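Local coordinates for protein hydrazine synthase subunit alpha (Candidatus Kuenenia stuttgartiensis, PDB 5C2V) that catalyses, as part of the hydrazine synthase complex, the condensation of hydroxylamine with ammonia to give hydrazine, and carries two c-type hemes, at residues D[718-721]-D[726-729]; D[443-448]-D[701-706]; D[528-533]-D[709-714]. One frame throughout, in Å; residues are numbered along the deposited sequence.

Interaction 1 (D[718-721]-D[726-729]). With HEC (heme c), chain B.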
loop_
_atom_site.group_PDB
_atom_site.type_symbol
_atom_site.label_atom_id
_atom_site.label_comp_id
_atom_site.label_asym_id
_atom_site.label_seq_id
_atom_site.Cartn_x
_atom_site.Cartn_y
_atom_site.Cartn_z
ATOM N N LEU D 718 -0.781 -2.348 -26.404
ATOM C CA LEU D 718 -0.292 -2.960 -27.634
ATOM C C LEU D 718 -1.262 -4.022 -28.135
ATOM O O LEU D 718 -1.602 -4.062 -29.318
ATOM C CB LEU D 718 1.090 -3.575 -27.415
ATOM C CG LEU D 718 1.678 -4.363 -28.584
ATOM C CD1 LEU D 718 1.835 -3.461 -29.793
ATOM C CD2 LEU D 718 3.010 -4.991 -28.199
ATOM N N VAL D 719 -1.709 -4.878 -27.222
ATOM C CA VAL D 719 -2.644 -5.942 -27.559
ATOM C C VAL D 719 -4.023 -5.366 -27.870
ATOM O O VAL D 719 -4.725 -5.853 -28.758
ATOM C CB VAL D 719 -2.750 -6.971 -26.419
ATOM C CG1 VAL D 719 -3.678 -8.106 -26.804
ATOM C CG2 VAL D 719 -1.374 -7.511 -26.072
ATOM N N TRP D 720 -4.401 -4.323 -27.134
ATOM C CA TRP D 720 -5.642 -3.598 -27.396
ATOM C C TRP D 720 -5.692 -3.109 -28.838
ATOM O O TRP D 720 -6.733 -3.174 -29.491
ATOM C CB TRP D 720 -5.789 -2.410 -26.439
ATOM C CG TRP D 720 -6.380 -2.757 -25.104
ATOM C CD1 TRP D 720 -6.001 -3.772 -24.277
ATOM C CD2 TRP D 720 -7.445 -2.071 -24.436
ATOM N NE1 TRP D 720 -6.770 -3.768 -23.137
ATOM C CE2 TRP D 720 -7.664 -2.732 -23.210
ATOM C CE3 TRP D 720 -8.237 -0.964 -24.754
ATOM C CZ2 TRP D 720 -8.642 -2.324 -22.305
ATOM C CZ3 TRP D 720 -9.206 -0.560 -23.854
ATOM C CH2 TRP D 720 -9.401 -1.238 -22.645
ATOM N N ARG D 721 -4.557 -2.623 -29.329
ATOM C CA ARG D 721 -4.472 -2.109 -30.691
ATOM C C ARG D 721 -4.367 -3.227 -31.722
ATOM O O ARG D 721 -4.946 -3.136 -32.804
ATOM C CB ARG D 721 -3.283 -1.157 -30.831
ATOM C CG ARG D 721 -3.446 0.148 -30.071
ATOM C CD ARG D 721 -4.795 0.785 -30.368
ATOM N NE ARG D 721 -5.020 0.956 -31.800
ATOM C CZ ARG D 721 -4.636 2.021 -32.495
ATOM N NH1 ARG D 721 -4.004 3.016 -31.889
ATOM N NH2 ARG D 721 -4.883 2.091 -33.796
ATOM N N GLU D 726 -11.591 -3.084 -26.991
ATOM C CA GLU D 726 -11.308 -2.955 -25.567
ATOM C C GLU D 726 -11.489 -4.322 -24.905
ATOM O O GLU D 726 -12.598 -4.837 -24.768
ATOM C CB GLU D 726 -12.190 -1.876 -24.914
ATOM C CG GLU D 726 -13.697 -2.039 -25.055
ATOM C CD GLU D 726 -14.464 -0.947 -24.324
ATOM O OE1 GLU D 726 -14.243 -0.779 -23.106
ATOM O OE2 GLU D 726 -15.290 -0.262 -24.964
ATOM N N LEU D 727 -10.362 -4.905 -24.515
ATOM C CA LEU D 727 -10.314 -6.292 -24.074
ATOM C C LEU D 727 -10.689 -6.489 -22.606
ATOM O O LEU D 727 -11.359 -7.461 -22.258
ATOM C CB LEU D 727 -8.923 -6.862 -24.347
ATOM C CG LEU D 727 -8.565 -6.866 -25.835
ATOM C CD1 LEU D 727 -7.133 -7.310 -26.055
ATOM C CD2 LEU D 727 -9.528 -7.752 -26.613
ATOM N N SER D 728 -10.254 -5.573 -21.748
ATOM C CA SER D 728 -10.479 -5.723 -20.315
ATOM C C SER D 728 -11.206 -4.530 -19.707
ATOM O O SER D 728 -11.545 -3.572 -20.402
ATOM C CB SER D 728 -9.149 -5.937 -19.591
ATOM O OG SER D 728 -8.348 -4.771 -19.644
ATOM N N ALA D 729 -11.440 -4.598 -18.399
ATOM C CA ALA D 729 -12.117 -3.528 -17.680
ATOM C C ALA D 729 -11.110 -2.538 -17.108
ATOM O O ALA D 729 -11.482 -1.591 -16.415
ATOM C CB ALA D 729 -12.988 -4.100 -16.572
HETATM FE FE HEC B . 1.472 1.126 -35.895
HETATM C CHA HEC B . 0.127 3.681 -34.040
HETATM C CHB HEC B . 1.994 -0.693 -33.033
HETATM C CHC HEC B . 2.723 -1.504 -37.763
HETATM C CHD HEC B . 1.207 2.989 -38.774
HETATM N NA HEC B . 1.163 1.450 -33.906
HETATM C C1A HEC B . 0.521 2.547 -33.363
HETATM C C2A HEC B . 0.334 2.296 -31.948
HETATM C C3A HEC B . 0.846 1.094 -31.667
HETATM C C4A HEC B . 1.380 0.533 -32.893
HETATM C CMA HEC B . 0.866 0.418 -30.279
HETATM C CAA HEC B . -0.342 3.251 -30.941
HETATM C CBA HEC B . 0.697 4.204 -30.358
HETATM C CGA HEC B . 0.066 5.035 -29.271
HETATM O O1A HEC B . 0.804 5.512 -28.370
HETATM O O2A HEC B . -1.179 5.213 -29.297
HETATM N NB HEC B . 2.273 -0.728 -35.473
HETATM C C1B HEC B . 2.283 -1.322 -34.225
HETATM C C2B HEC B . 2.645 -2.716 -34.398
HETATM C C3B HEC B . 2.854 -2.934 -35.702
HETATM C C4B HEC B . 2.616 -1.691 -36.403
HETATM C CMB HEC B . 2.785 -3.751 -33.260
HETATM C CAB HEC B . 3.256 -4.265 -36.377
HETATM C CBB HEC B . 2.065 -5.250 -36.357
HETATM N NC HEC B . 1.884 0.799 -37.891
HETATM C C1C HEC B . 2.402 -0.354 -38.446
HETATM C C2C HEC B . 2.434 -0.192 -39.885
HETATM C C3C HEC B . 2.134 1.086 -40.152
HETATM C C4C HEC B . 1.703 1.711 -38.913
HETATM C CMC HEC B . 3.100 -1.198 -40.850
HETATM C CAC HEC B . 2.110 1.758 -41.548
HETATM C CBC HEC B . 1.027 1.125 -42.451
HETATM N ND HEC B . 0.780 3.060 -36.331
HETATM C C1D HEC B . 0.743 3.588 -37.621
HETATM C C2D HEC B . 0.128 4.894 -37.563
HETATM C C3D HEC B . -0.229 5.131 -36.090
HETATM C C4D HEC B . 0.224 3.933 -35.395
HETATM C CMD HEC B . -0.128 5.851 -38.748
HETATM C CAD HEC B . -0.903 6.417 -35.540
HETATM C CBD HEC B . -1.931 6.184 -34.432
HETATM C CGD HEC B . -3.002 5.209 -34.847
HETATM O O1D HEC B . -3.648 4.620 -33.942
HETATM O O2D HEC B . -3.215 5.016 -36.071
#
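The indole of Trp720 lies against the backbone of Glu726 and Leu727. Glu726 CA sits over one face and makes a CH-pi contact, 3.8 Å from the centroid of the six-membered ring and 17° off the ring normal. Glu726 CB follows it to the rim of the ring, 3.4 Å from Trp720 CZ3. Leu727 N lies above the same face, displaced toward the rim, and Trp720 CE2 is 3.7 Å from it. The Glu726 chain beyond CG is extended and leads its carboxylate away from the indole. Ser728 OG comes to the edge of the indole, in its plane, 3.6 Å from Trp720 CZ2. Asn715 is the main polar partner of this hydroxyl.

With Trp720 CG anti to the carbonyl carbon (chi1 -84°), the ring reaches the 726-728 loop. Trp720 NE1 is hydrogen-bonded to Ile714 O, which would limit rotation of the ring. Val719 closes the apolar side of the contact. Val719 CG1 meets Leu727 CD1 at 3.6 Å, and the two side chains cross at about a right angle.

Arg721 turns away to the bis-histidine heme of the C-terminal domain (labelled chain B). Arg721 NH1 and NH2 both hydrogen-bond heme propionate oxygen O1D, NH1 at 2.6 Å, and NH2 also forms a salt bridge with Glu724. Leu718 CD1 touches the heme methyl CMB. The short helix 717-722 therefore forms part of the bis-histidine heme pocket of the C-terminal cytochrome c domain, with the loop that follows it folded back over Trp720.

Interaction 2 (D[443-448]-D[701-706]). With HEC (heme c), chain C.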
loop_
_atom_site.group_PDB
_atom_site.type_symbol
_atom_site.label_atom_id
_atom_site.label_comp_id
_atom_site.label_asym_id
_atom_site.label_seq_id
_atom_site.Cartn_x
_atom_site.Cartn_y
_atom_site.Cartn_z
ATOM N N VAL D 443 -12.055 -7.330 -9.508
ATOM C CA VAL D 443 -11.563 -6.916 -10.813
ATOM C C VAL D 443 -10.624 -5.729 -10.640
ATOM O O VAL D 443 -10.994 -4.722 -10.038
ATOM C CB VAL D 443 -12.710 -6.539 -11.767
ATOM C CG1 VAL D 443 -12.157 -6.045 -13.094
ATOM C CG2 VAL D 443 -13.634 -7.726 -11.978
ATOM N N GLY D 444 -9.406 -5.850 -11.159
ATOM C CA GLY D 444 -8.418 -4.799 -11.004
ATOM C C GLY D 444 -7.292 -4.845 -12.019
ATOM O O GLY D 444 -7.170 -5.807 -12.777
ATOM N N PRO D 445 -6.463 -3.790 -12.039
ATOM C CA PRO D 445 -5.323 -3.644 -12.953
ATOM C C PRO D 445 -4.157 -4.586 -12.645
ATOM O O PRO D 445 -3.408 -4.942 -13.555
ATOM C CB PRO D 445 -4.907 -2.185 -12.748
ATOM C CG PRO D 445 -5.309 -1.884 -11.349
ATOM C CD PRO D 445 -6.591 -2.637 -11.131
ATOM N N TYR D 446 -4.005 -4.978 -11.384
ATOM C CA TYR D 446 -2.888 -5.828 -10.982
ATOM C C TYR D 446 -3.079 -7.267 -11.466
ATOM O O TYR D 446 -4.198 -7.781 -11.466
ATOM C CB TYR D 446 -2.708 -5.780 -9.462
ATOM C CG TYR D 446 -2.246 -4.427 -8.963
ATOM C CD1 TYR D 446 -0.898 -4.092 -8.953
ATOM C CD2 TYR D 446 -3.159 -3.482 -8.513
ATOM C CE1 TYR D 446 -0.470 -2.857 -8.503
ATOM C CE2 TYR D 446 -2.741 -2.243 -8.062
ATOM C CZ TYR D 446 -1.396 -1.936 -8.059
ATOM O OH TYR D 446 -0.976 -0.705 -7.610
ATOM N N PRO D 447 -1.980 -7.919 -11.884
ATOM C CA PRO D 447 -2.022 -9.226 -12.554
ATOM C C PRO D 447 -2.572 -10.366 -11.697
ATOM O O PRO D 447 -3.036 -11.363 -12.249
ATOM C CB PRO D 447 -0.551 -9.485 -12.904
ATOM C CG PRO D 447 0.218 -8.676 -11.924
ATOM C CD PRO D 447 -0.597 -7.438 -11.716
ATOM N N HIS D 448 -2.526 -10.225 -10.377
ATOM C CA HIS D 448 -3.026 -11.274 -9.493
ATOM C C HIS D 448 -4.527 -11.116 -9.270
ATOM O O HIS D 448 -5.136 -11.866 -8.507
ATOM C CB HIS D 448 -2.280 -11.265 -8.158
ATOM C CG HIS D 448 -2.668 -10.140 -7.252
ATOM N ND1 HIS D 448 -2.193 -8.856 -7.411
ATOM C CD2 HIS D 448 -3.482 -10.107 -6.168
ATOM C CE1 HIS D 448 -2.699 -8.081 -6.469
ATOM N NE2 HIS D 448 -3.484 -8.816 -5.703
ATOM N N PRO D 701 4.403 0.942 -12.543
ATOM C CA PRO D 701 5.151 0.050 -13.436
ATOM C C PRO D 701 4.976 -1.423 -13.068
ATOM O O PRO D 701 5.232 -2.295 -13.898
ATOM C CB PRO D 701 6.606 0.496 -13.244
ATOM C CG PRO D 701 6.625 1.182 -11.919
ATOM C CD PRO D 701 5.293 1.854 -11.805
ATOM N N ASN D 702 4.545 -1.690 -11.838
ATOM C CA ASN D 702 4.222 -3.050 -11.424
ATOM C C ASN D 702 3.000 -3.561 -12.179
ATOM O O ASN D 702 2.832 -4.766 -12.370
ATOM C CB ASN D 702 3.982 -3.113 -9.916
ATOM C CG ASN D 702 5.228 -2.788 -9.115
ATOM O OD1 ASN D 702 6.338 -3.169 -9.489
ATOM N ND2 ASN D 702 5.052 -2.077 -8.007
ATOM N N ILE D 703 2.150 -2.631 -12.602
ATOM C CA ILE D 703 1.019 -2.952 -13.462
ATOM C C ILE D 703 1.488 -3.069 -14.908
ATOM O O ILE D 703 1.419 -4.142 -15.507
ATOM C CB ILE D 703 -0.094 -1.891 -13.368
ATOM C CG1 ILE D 703 -0.638 -1.811 -11.940
ATOM C CG2 ILE D 703 -1.213 -2.205 -14.348
ATOM C CD1 ILE D 703 -1.689 -0.741 -11.749
ATOM N N GLY D 704 1.966 -1.960 -15.465
ATOM C CA GLY D 704 2.474 -1.957 -16.823
ATOM C C GLY D 704 3.107 -0.648 -17.253
ATOM O O GLY D 704 3.259 0.277 -16.455
ATOM N N GLY D 705 3.495 -0.586 -18.521
ATOM C CA GLY D 705 4.052 0.619 -19.108
ATOM C C GLY D 705 3.084 1.265 -20.076
ATOM O O GLY D 705 1.869 1.109 -19.947
ATOM N N LYS D 706 3.622 2.006 -21.039
ATOM C CA LYS D 706 2.797 2.585 -22.089
ATOM C C LYS D 706 2.117 1.495 -22.915
ATOM O O LYS D 706 0.889 1.431 -22.976
ATOM C CB LYS D 706 3.638 3.479 -23.006
ATOM C CG LYS D 706 4.166 4.751 -22.358
ATOM C CD LYS D 706 4.938 5.596 -23.365
ATOM C CE LYS D 706 5.371 6.926 -22.767
ATOM N NZ LYS D 706 6.065 7.786 -23.766
HETATM FE FE HEC C . -3.457 -20.362 -6.081
HETATM C CHA HEC C . -1.683 -17.922 -4.400
HETATM C CHB HEC C . -1.876 -22.768 -4.220
HETATM C CHC HEC C . -4.912 -22.828 -8.011
HETATM C CHD HEC C . -4.877 -17.980 -8.097
HETATM N NA HEC C . -2.049 -20.347 -4.589
HETATM C C1A HEC C . -1.442 -19.231 -4.049
HETATM C C2A HEC C . -0.502 -19.672 -3.042
HETATM C C3A HEC C . -0.549 -21.006 -2.990
HETATM C C4A HEC C . -1.525 -21.460 -3.962
HETATM C CMA HEC C . 0.284 -21.913 -2.058
HETATM C CAA HEC C . 0.395 -18.747 -2.191
HETATM C CBA HEC C . -0.231 -18.531 -0.817
HETATM C CGA HEC C . -1.501 -17.725 -0.926
HETATM O O1A HEC C . -2.532 -18.145 -0.342
HETATM O O2A HEC C . -1.487 -16.663 -1.600
HETATM N NB HEC C . -3.301 -22.436 -6.200
HETATM C C1B HEC C . -2.801 -23.188 -5.151
HETATM C C2B HEC C . -3.432 -24.492 -5.201
HETATM C C3B HEC C . -4.263 -24.517 -6.245
HETATM C C4B HEC C . -4.202 -23.222 -6.896
HETATM C CMB HEC C . -3.176 -25.658 -4.223
HETATM C CAB HEC C . -5.139 -25.722 -6.658
HETATM C CBB HEC C . -4.666 -26.269 -8.024
HETATM N NC HEC C . -4.716 -20.399 -7.717
HETATM C C1C HEC C . -5.108 -21.526 -8.416
HETATM C C2C HEC C . -5.849 -21.093 -9.584
HETATM C C3C HEC C . -5.743 -19.765 -9.663
HETATM C C4C HEC C . -5.090 -19.294 -8.455
HETATM C CMC HEC C . -6.350 -22.018 -10.715
HETATM C CAC HEC C . -6.336 -18.884 -10.785
HETATM C CBC HEC C . -5.188 -18.216 -11.574
HETATM N ND HEC C . -3.296 -18.278 -6.232
HETATM C C1D HEC C . -4.013 -17.506 -7.140
HETATM C C2D HEC C . -3.707 -16.111 -6.925
HETATM C C3D HEC C . -2.710 -16.095 -5.761
HETATM C C4D HEC C . -2.512 -17.480 -5.405
HETATM C CMD HEC C . -4.278 -14.904 -7.701
HETATM C CAD HEC C . -2.038 -14.869 -5.108
HETATM C CBD HEC C . -1.114 -14.216 -6.129
HETATM C CGD HEC C . -0.474 -12.998 -5.523
HETATM O O1D HEC C . 0.162 -12.229 -6.285
HETATM O O2D HEC C . -0.607 -12.794 -4.288
#
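Ile703 overlaps one face of the Tyr446 ring with its CG1 branch, displaced toward the rim. The contact is CH-pi, with Ile703 CG1 3.9 Å from the centroid of the Tyr446 ring and 22° off the normal. The nearest ring atom is Tyr446 CE1, 3.6 Å from Ile703 CG1. The two side chains cross at about a right angle, so the isoleucine chain lies across the ring.

The branches of Ile703 divide the work. CG1 is anti to the carbonyl carbon (chi1 -61°), and the chain continues extended to CD1. CD1 lies by the hydroxyl-bearing side of the tyrosine ring, near CZ. It also meets Pro445, where Ile703 CD1 is 3.7 Å from Pro445 CB. The other branch, CG2, packs on the backbone of the same proline, with Ile703 CG2 3.6 Å from Pro445 O. Ile703 thus sits in the corner formed by the Pro445 ring and the phenol. Pro447 touches the 701-706 loop more loosely, with Pro447 CD 4.4 Å from Asn702 O.

The phenol is held at its far end too. Tyr446 OH is hydrogen-bonded to Asp700, just ahead of the 701-706 loop, so the tyrosine meets this loop region by its face and by its hydroxyl. Pro445 also packs on Asn730.

At the other end of 443-448, His448 reaches the pentacoordinated heme of the middle domain (labelled chain C). His448 CB lies 3.2 Å from heme propionate oxygen O1D, and His448 NE2 has a weak hydrogen bond to Asp277.

Between the two segments the apolar and CH-pi packing depends on fit of shape and sets little direction. Direction comes from the Tyr446 OH to Asp700 bond, which ties loop 443-448 to the cytochrome c region.

Interaction 3 (D[528-533]-D[709-714]). With HEC (heme c), chain C.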
loop_
_atom_site.group_PDB
_atom_site.type_symbol
_atom_site.label_atom_id
_atom_site.label_comp_id
_atom_site.label_asym_id
_atom_site.label_seq_id
_atom_site.Cartn_x
_atom_site.Cartn_y
_atom_site.Cartn_z
ATOM N N TYR D 528 3.440 -22.314 -12.161
ATOM C CA TYR D 528 2.182 -21.670 -11.792
ATOM C C TYR D 528 1.217 -21.661 -12.979
ATOM O O TYR D 528 1.552 -22.139 -14.063
ATOM C CB TYR D 528 2.422 -20.249 -11.273
ATOM C CG TYR D 528 3.020 -19.294 -12.279
ATOM C CD1 TYR D 528 2.212 -18.463 -13.043
ATOM C CD2 TYR D 528 4.396 -19.209 -12.452
ATOM C CE1 TYR D 528 2.753 -17.582 -13.959
ATOM C CE2 TYR D 528 4.947 -18.330 -13.365
ATOM C CZ TYR D 528 4.121 -17.520 -14.116
ATOM O OH TYR D 528 4.665 -16.644 -15.027
ATOM N N MET D 529 0.023 -21.112 -12.772
ATOM C CA MET D 529 -1.048 -21.229 -13.757
ATOM C C MET D 529 -1.721 -19.899 -14.093
ATOM O O MET D 529 -1.659 -18.944 -13.318
ATOM C CB MET D 529 -2.103 -22.217 -13.257
ATOM C CG MET D 529 -2.695 -21.845 -11.905
ATOM S SD MET D 529 -2.803 -23.251 -10.785
ATOM C CE MET D 529 -1.067 -23.634 -10.572
ATOM N N GLN D 530 -2.364 -19.852 -15.256
ATOM C CA GLN D 530 -3.130 -18.687 -15.686
ATOM C C GLN D 530 -4.452 -19.103 -16.324
ATOM O O GLN D 530 -4.462 -19.874 -17.280
ATOM C CB GLN D 530 -2.330 -17.846 -16.683
ATOM C CG GLN D 530 -1.136 -17.119 -16.098
ATOM C CD GLN D 530 -0.390 -16.315 -17.144
ATOM O OE1 GLN D 530 -0.361 -16.679 -18.318
ATOM N NE2 GLN D 530 0.212 -15.208 -16.722
ATOM N N ILE D 531 -5.564 -18.588 -15.808
ATOM C CA ILE D 531 -6.863 -18.854 -16.418
ATOM C C ILE D 531 -7.032 -17.991 -17.671
ATOM O O ILE D 531 -6.660 -16.819 -17.683
ATOM C CB ILE D 531 -8.023 -18.605 -15.430
ATOM C CG1 ILE D 531 -8.005 -17.164 -14.911
ATOM C CG2 ILE D 531 -7.944 -19.580 -14.265
ATOM C CD1 ILE D 531 -9.129 -16.852 -13.946
ATOM N N LEU D 532 -7.583 -18.580 -18.730
ATOM C CA LEU D 532 -7.621 -17.915 -20.031
ATOM C C LEU D 532 -9.039 -17.727 -20.566
ATOM O O LEU D 532 -9.914 -18.560 -20.336
ATOM C CB LEU D 532 -6.794 -18.707 -21.048
ATOM C CG LEU D 532 -5.409 -19.182 -20.606
ATOM C CD1 LEU D 532 -4.722 -19.946 -21.729
ATOM C CD2 LEU D 532 -4.550 -18.015 -20.144
ATOM N N ASP D 533 -9.255 -16.631 -21.289
ATOM C CA ASP D 533 -10.546 -16.373 -21.923
ATOM C C ASP D 533 -10.600 -16.999 -23.314
ATOM O O ASP D 533 -9.703 -17.749 -23.697
ATOM C CB ASP D 533 -10.831 -14.866 -22.000
ATOM C CG ASP D 533 -9.733 -14.087 -22.710
ATOM O OD1 ASP D 533 -8.854 -14.705 -23.346
ATOM O OD2 ASP D 533 -9.759 -12.840 -22.635
ATOM N N ASN D 709 1.780 -4.495 -20.369
ATOM C CA ASN D 709 1.539 -4.895 -18.988
ATOM C C ASN D 709 2.014 -6.328 -18.764
ATOM O O ASN D 709 1.388 -7.272 -19.232
ATOM C CB ASN D 709 0.055 -4.763 -18.639
ATOM C CG ASN D 709 -0.421 -3.322 -18.639
ATOM O OD1 ASN D 709 -0.660 -2.736 -17.583
ATOM N ND2 ASN D 709 -0.558 -2.742 -19.825
ATOM N N PRO D 710 3.135 -6.495 -18.049
ATOM C CA PRO D 710 3.697 -7.828 -17.805
ATOM C C PRO D 710 2.732 -8.766 -17.077
ATOM O O PRO D 710 2.119 -8.394 -16.075
ATOM C CB PRO D 710 4.931 -7.530 -16.951
ATOM C CG PRO D 710 5.334 -6.158 -17.374
ATOM C CD PRO D 710 4.040 -5.427 -17.595
ATOM N N SER D 711 2.608 -9.971 -17.624
ATOM C CA SER D 711 1.701 -11.017 -17.152
ATOM C C SER D 711 0.229 -10.608 -17.171
ATOM O O SER D 711 -0.603 -11.239 -16.519
ATOM C CB SER D 711 2.090 -11.457 -15.736
ATOM O OG SER D 711 1.162 -12.398 -15.220
ATOM N N ALA D 712 -0.094 -9.556 -17.917
ATOM C CA ALA D 712 -1.438 -9.385 -18.449
ATOM C C ALA D 712 -1.350 -8.851 -19.874
ATOM O O ALA D 712 -1.021 -7.686 -20.082
ATOM C CB ALA D 712 -2.256 -8.451 -17.570
ATOM N N ALA D 713 -1.700 -9.674 -20.854
ATOM C CA ALA D 713 -1.694 -9.218 -22.237
ATOM C C ALA D 713 -2.982 -8.464 -22.508
ATOM O O ALA D 713 -3.024 -7.523 -23.297
ATOM C CB ALA D 713 -1.540 -10.387 -23.192
ATOM N N ILE D 714 -4.032 -8.893 -21.819
ATOM C CA ILE D 714 -5.366 -8.345 -21.984
ATOM C C ILE D 714 -5.441 -6.893 -21.498
ATOM O O ILE D 714 -6.321 -6.137 -21.909
ATOM C CB ILE D 714 -6.395 -9.222 -21.235
ATOM C CG1 ILE D 714 -7.827 -8.886 -21.653
ATOM C CG2 ILE D 714 -6.200 -9.111 -19.733
ATOM C CD1 ILE D 714 -8.872 -9.741 -20.970
HETATM FE FE HEC C . -3.457 -20.362 -6.081
HETATM C CHA HEC C . -1.683 -17.922 -4.400
HETATM C CHB HEC C . -1.876 -22.768 -4.220
HETATM C CHC HEC C . -4.912 -22.828 -8.011
HETATM C CHD HEC C . -4.877 -17.980 -8.097
HETATM N NA HEC C . -2.049 -20.347 -4.589
HETATM C C1A HEC C . -1.442 -19.231 -4.049
HETATM C C2A HEC C . -0.502 -19.672 -3.042
HETATM C C3A HEC C . -0.549 -21.006 -2.990
HETATM C C4A HEC C . -1.525 -21.460 -3.962
HETATM C CMA HEC C . 0.284 -21.913 -2.058
HETATM C CAA HEC C . 0.395 -18.747 -2.191
HETATM C CBA HEC C . -0.231 -18.531 -0.817
HETATM C CGA HEC C . -1.501 -17.725 -0.926
HETATM O O1A HEC C . -2.532 -18.145 -0.342
HETATM O O2A HEC C . -1.487 -16.663 -1.600
HETATM N NB HEC C . -3.301 -22.436 -6.200
HETATM C C1B HEC C . -2.801 -23.188 -5.151
HETATM C C2B HEC C . -3.432 -24.492 -5.201
HETATM C C3B HEC C . -4.263 -24.517 -6.245
HETATM C C4B HEC C . -4.202 -23.222 -6.896
HETATM C CMB HEC C . -3.176 -25.658 -4.223
HETATM C CAB HEC C . -5.139 -25.722 -6.658
HETATM C CBB HEC C . -4.666 -26.269 -8.024
HETATM N NC HEC C . -4.716 -20.399 -7.717
HETATM C C1C HEC C . -5.108 -21.526 -8.416
HETATM C C2C HEC C . -5.849 -21.093 -9.584
HETATM C C3C HEC C . -5.743 -19.765 -9.663
HETATM C C4C HEC C . -5.090 -19.294 -8.455
HETATM C CMC HEC C . -6.350 -22.018 -10.715
HETATM C CAC HEC C . -6.336 -18.884 -10.785
HETATM C CBC HEC C . -5.188 -18.216 -11.574
HETATM N ND HEC C . -3.296 -18.278 -6.232
HETATM C C1D HEC C . -4.013 -17.506 -7.140
HETATM C C2D HEC C . -3.707 -16.111 -6.925
HETATM C C3D HEC C . -2.710 -16.095 -5.761
HETATM C C4D HEC C . -2.512 -17.480 -5.405
HETATM C CMD HEC C . -4.278 -14.904 -7.701
HETATM C CAD HEC C . -2.038 -14.869 -5.108
HETATM C CBD HEC C . -1.114 -14.216 -6.129
HETATM C CGD HEC C . -0.474 -12.998 -5.523
HETATM O O1D HEC C . 0.162 -12.229 -6.285
HETATM O O2D HEC C . -0.607 -12.794 -4.288
#
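Gln530 and Ser711 face each other with Gln530 NE2 3.3 Å from Ser711 OG. The glutamine CG is anti to the carbonyl carbon (chi1 -70°), and the chain beyond it is extended, which carries the amide across to the turn. The second touch is between Asp533 and Ile714, whose side chains cross obliquely. Ile714 CD1 comes to 3.6 Å from Asp533 OD2.

Each of these polar groups is held by partners beyond the two segments. Gln530 OE1 accepts a hydrogen bond from Arg463, and Gln530 NE2 is hydrogen-bonded to the carbonyl of Asp762, so both ends of the amide are engaged. The hydroxyls of Ser711 and Thr541 are hydrogen-bonded to each other. Asp533 OD1 takes the backbone N-H of Met537, and OD2 forms a salt bridge with Lys452. All four touching residues are buried, and these bonds satisfy the polar atoms that meet there.

Ser711 is presented by a type II beta turn from Asn709 to Ala712, closed by the 3.0 Å bond from Ala712 N to Asn709 O. Met529 and Ile531 instead meet the pentacoordinated heme of the middle domain (labelled chain C). Met529 SD lies 3.5 Å from heme CHC, and Ile531 CG2 is 3.9 Å from heme CAC.

Strand 527-532 belongs to the antiparallel sheet of the middle domain, between strands 461-467 and 538-541. It gives Met529 and Ile531 to the heme, and Gln530 to the loop ahead of helix 717-722. Ala713 of that loop packs on helix 751-762, and Ile714 packs on Leu727.

The three contacts lie close together on the same side of the chain's centre. The centres of interactions 1 and 2 are 13 Å apart, as are those of 1 and 3, while 2 and 3 are 11 Å apart. Segments 701-706, 709-714, 718-721 and 726-729 follow one another in the cytochrome c region. Interactions 2 and 3 alternate along the chain, and both close before interaction 1 opens. Ile714 of interaction 3 touches Trp720, Ser728 and Leu727 of interaction 1. Interactions 2 and 3 touch the pentacoordinated heme, interaction 1 the bis-histidine heme. Together they occupy the region between the two heme sites, where the middle and C-terminal domains meet.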